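DegQ (Legionella fallonii, PDB 3PV2) probably degrades or refolds misfolded proteins, as an HtrA-family chaperone-protease with a trypsin-like protease domain and two PDZ domains that assembles into 12-mers. Local coordinates at residues I91-H96 with A128-D133. Residues are numbered along the deposited sequence; the frame is centred on the assembly and turned at random.
Sequences IITNDH and AVLKID
I91 and L130 pair through both backbone bonds where strands 90-93 and 127-131 run antiparallel in the N-terminal six-stranded barrel of the trypsin fold. I91 N reaches L130 O at 2.9 Å, and L130 N returns to I91 O. T93 and A128 form the next hydrogen-bonded pair. Here T93 N bonds to A128 O, whereas A128 N sits 38° out of the carbonyl plane of T93 O, just where the chain leaves the strand for helix 95-98.

CB of I91 lies 4.1 Å from L130 CB, its neighbour on the same face. CG1 is turned beside the backbone N (chi1 -72°), and the extended chi2 carries CD1 out to I132, 3.8 Å from I132 CD1 and also against I132 CG2; the two side chains cross at about a right angle. V106 of strand 101-107 touches both isoleucines, so this face belongs to the barrel interior. Farther along it, T93 points CG2 at L130 CD1 while OG1 hydrogen-bonds to S80 O.

I92 and V129 occupy the other face, a non-hydrogen-bonded pair packed under helix 239-252. H96, beyond the last bridge, bonds through ND1 to D126, a pairing consistent with the His-Asp of a trypsin-like catalytic triad. On the helix-covered face, I92 CD1 rests 3.9 Å from V129 CG2.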
ATOM      1  N   ILE B  91      -3.756  51.649  17.274  1.00 46.12           N
ATOM      2  CA  ILE B  91      -3.357  50.926  16.111  1.00 43.87           C
ATOM      3  C   ILE B  91      -4.389  49.877  15.810  1.00 43.49           C
ATOM      4  O   ILE B  91      -4.823  49.148  16.715  1.00 43.92           O
ATOM      5  CB  ILE B  91      -2.086  50.165  16.423  1.00 43.35           C
ATOM      6  CG1 ILE B  91      -0.910  51.116  16.547  1.00 43.37           C
ATOM      7  CG2 ILE B  91      -1.832  49.122  15.341  1.00 40.55           C
ATOM      8  CD1 ILE B  91       0.467  50.416  16.902  1.00 43.01           C
ATOM      9  N   ILE B  92      -4.796  49.773  14.554  1.00 41.22           N
ATOM     10  CA  ILE B  92      -5.761  48.745  14.177  1.00 40.33           C
ATOM     11  C   ILE B  92      -5.023  47.607  13.512  1.00 38.56           C
ATOM     12  O   ILE B  92      -4.133  47.817  12.693  1.00 37.50           O
ATOM     13  CB  ILE B  92      -6.826  49.279  13.164  1.00 39.80           C
ATOM     14  CG1 ILE B  92      -7.700  50.338  13.800  1.00 43.78           C
ATOM     15  CG2 ILE B  92      -7.765  48.209  12.749  1.00 40.76           C
ATOM     16  CD1 ILE B  92      -8.366  49.954  15.044  1.00 47.35           C
ATOM     17  N   THR B  93      -5.445  46.398  13.783  1.00 38.23           N
ATOM     18  CA  THR B  93      -4.938  45.285  13.028  1.00 38.49           C
ATOM     19  C   THR B  93      -6.014  44.249  12.907  1.00 39.98           C
ATOM     20  O   THR B  93      -7.156  44.511  13.290  1.00 40.59           O
ATOM     21  CB  THR B  93      -3.664  44.738  13.652  1.00 39.22           C
ATOM     22  OG1 THR B  93      -3.089  43.786  12.727  1.00 40.53           O
ATOM     23  CG2 THR B  93      -3.939  44.090  15.071  1.00 41.09           C
ATOM     24  N   ASN B  94      -5.729  43.072  12.347  1.00 41.22           N
ATOM     25  CA  ASN B  94      -6.765  42.033  12.351  1.00 40.96           C
ATOM     26  C   ASN B  94      -6.821  41.273  13.644  1.00 43.07           C
ATOM     27  O   ASN B  94      -5.795  41.037  14.268  1.00 44.91           O
ATOM     28  CB  ASN B  94      -6.460  41.014  11.322  1.00 41.76           C
ATOM     29  CG  ASN B  94      -6.523  41.568   9.910  1.00 42.93           C
ATOM     30  OD1 ASN B  94      -7.518  42.221   9.511  1.00 45.31           O
ATOM     31  ND2 ASN B  94      -5.519  41.247   9.119  1.00 44.64           N
ATOM     32  N   ASP B  95      -7.994  40.783  14.025  1.00 44.70           N
ATOM     33  CA  ASP B  95      -8.053  39.874  15.189  1.00 47.73           C
ATOM     34  C   ASP B  95      -7.230  38.598  14.985  1.00 48.74           C
ATOM     35  O   ASP B  95      -6.552  38.143  15.907  1.00 49.46           O
ATOM     36  CB  ASP B  95      -9.517  39.535  15.577  1.00 49.34           C
ATOM     37  CG  ASP B  95      -9.648  39.005  17.006  1.00 52.84           C
ATOM     38  OD1 ASP B  95     -10.180  37.894  17.154  1.00 58.71           O
ATOM     39  OD2 ASP B  95      -9.231  39.687  17.990  1.00 52.37           O
ATOM     40  N   HIS B  96      -7.303  37.997  13.794  1.00 50.57           N
ATOM     41  CA  HIS B  96      -6.547  36.760  13.544  1.00 52.21           C
ATOM     42  C   HIS B  96      -5.041  36.954  13.692  1.00 53.38           C
ATOM     43  O   HIS B  96      -4.358  36.020  14.061  1.00 55.68           O
ATOM     44  CB  HIS B  96      -6.904  36.104  12.220  1.00 51.74           C
ATOM     45  CG  HIS B  96      -6.250  36.722  11.022  1.00 49.93           C
ATOM     46  ND1 HIS B  96      -6.935  37.522  10.145  1.00 46.11           N
ATOM     47  CD2 HIS B  96      -4.994  36.605  10.519  1.00 51.01           C
ATOM     48  CE1 HIS B  96      -6.123  37.901   9.169  1.00 49.76           C
ATOM     49  NE2 HIS B  96      -4.933  37.370   9.385  1.00 48.19           N
ATOM     50  N   ALA B 128      -8.934  44.266  15.616  1.00 44.08           N
ATOM     51  CA  ALA B 128      -8.407  44.373  16.969  1.00 43.73           C
ATOM     52  C   ALA B 128      -7.774  45.720  17.098  1.00 42.72           C
ATOM     53  O   ALA B 128      -7.280  46.257  16.137  1.00 40.86           O
ATOM     54  CB  ALA B 128      -7.419  43.317  17.236  1.00 43.89           C
ATOM     55  N   VAL B 129      -7.850  46.273  18.298  1.00 43.67           N
ATOM     56  CA  VAL B 129      -7.292  47.555  18.630  1.00 44.18           C
ATOM     57  C   VAL B 129      -6.173  47.313  19.636  1.00 44.82           C
ATOM     58  O   VAL B 129      -6.332  46.531  20.616  1.00 45.53           O
ATOM     59  CB  VAL B 129      -8.351  48.430  19.261  1.00 45.58           C
ATOM     60  CG1 VAL B 129      -7.836  49.817  19.527  1.00 46.65           C
ATOM     61  CG2 VAL B 129      -9.649  48.432  18.419  1.00 45.32           C
ATOM     62  N   LEU B 130      -5.053  47.978  19.362  1.00 44.05           N
ATOM     63  CA  LEU B 130      -3.844  47.893  20.152  1.00 44.94           C
ATOM     64  C   LEU B 130      -3.472  49.319  20.547  1.00 46.69           C
ATOM     65  O   LEU B 130      -3.763  50.296  19.804  1.00 44.94           O
ATOM     66  CB  LEU B 130      -2.665  47.345  19.325  1.00 43.56           C
ATOM     67  CG  LEU B 130      -2.775  45.972  18.629  1.00 42.98           C
ATOM     68  CD1 LEU B 130      -1.455  45.646  17.893  1.00 40.82           C
ATOM     69  CD2 LEU B 130      -3.151  44.882  19.583  1.00 42.52           C
ATOM     70  N   LYS B 131      -2.747  49.425  21.648  1.00 48.21           N
ATOM     71  CA  LYS B 131      -2.237  50.687  22.080  1.00 52.17           C
ATOM     72  C   LYS B 131      -0.741  50.595  22.414  1.00 53.00           C
ATOM     73  O   LYS B 131      -0.274  49.622  23.003  1.00 54.24           O
ATOM     74  CB  LYS B 131      -3.043  51.148  23.280  1.00 54.75           C
ATOM     75  CG  LYS B 131      -2.367  52.200  24.082  1.00 60.35           C
ATOM     76  CD  LYS B 131      -3.221  53.438  24.301  1.00 67.85           C
ATOM     77  CE  LYS B 131      -2.360  54.523  25.041  1.00 71.74           C
ATOM     78  NZ  LYS B 131      -3.189  55.620  25.571  1.00 75.53           N
ATOM     79  N   ILE B 132      -0.013  51.628  22.035  1.00 54.53           N
ATOM     80  CA  ILE B 132       1.426  51.727  22.267  1.00 57.16           C
ATOM     81  C   ILE B 132       1.602  53.075  22.944  1.00 61.60           C
ATOM     82  O   ILE B 132       0.788  53.976  22.742  1.00 61.70           O
ATOM     83  CB  ILE B 132       2.270  51.649  20.969  1.00 55.21           C
ATOM     84  CG1 ILE B 132       1.781  52.673  19.936  1.00 53.30           C
ATOM     85  CG2 ILE B 132       2.228  50.260  20.381  1.00 52.76           C
ATOM     86  CD1 ILE B 132       2.723  52.843  18.718  1.00 50.10           C
ATOM     87  N   ASP B 133       2.595  53.202  23.801  1.00 66.65           N
ATOM     88  CA  ASP B 133       2.819  54.484  24.442  1.00 70.91           C
ATOM     89  C   ASP B 133       3.985  55.053  23.726  1.00 72.48           C
ATOM     90  O   ASP B 133       5.120  54.690  24.054  1.00 73.66           O
ATOM     91  CB  ASP B 133       3.193  54.356  25.922  1.00 73.28           C
ATOM     92  CG  ASP B 133       2.226  53.480  26.722  1.00 76.38           C
ATOM     93  OD1 ASP B 133       0.968  53.494  26.508  1.00 81.20           O
ATOM     94  OD2 ASP B 133       2.753  52.765  27.605  1.00 81.42           O
TER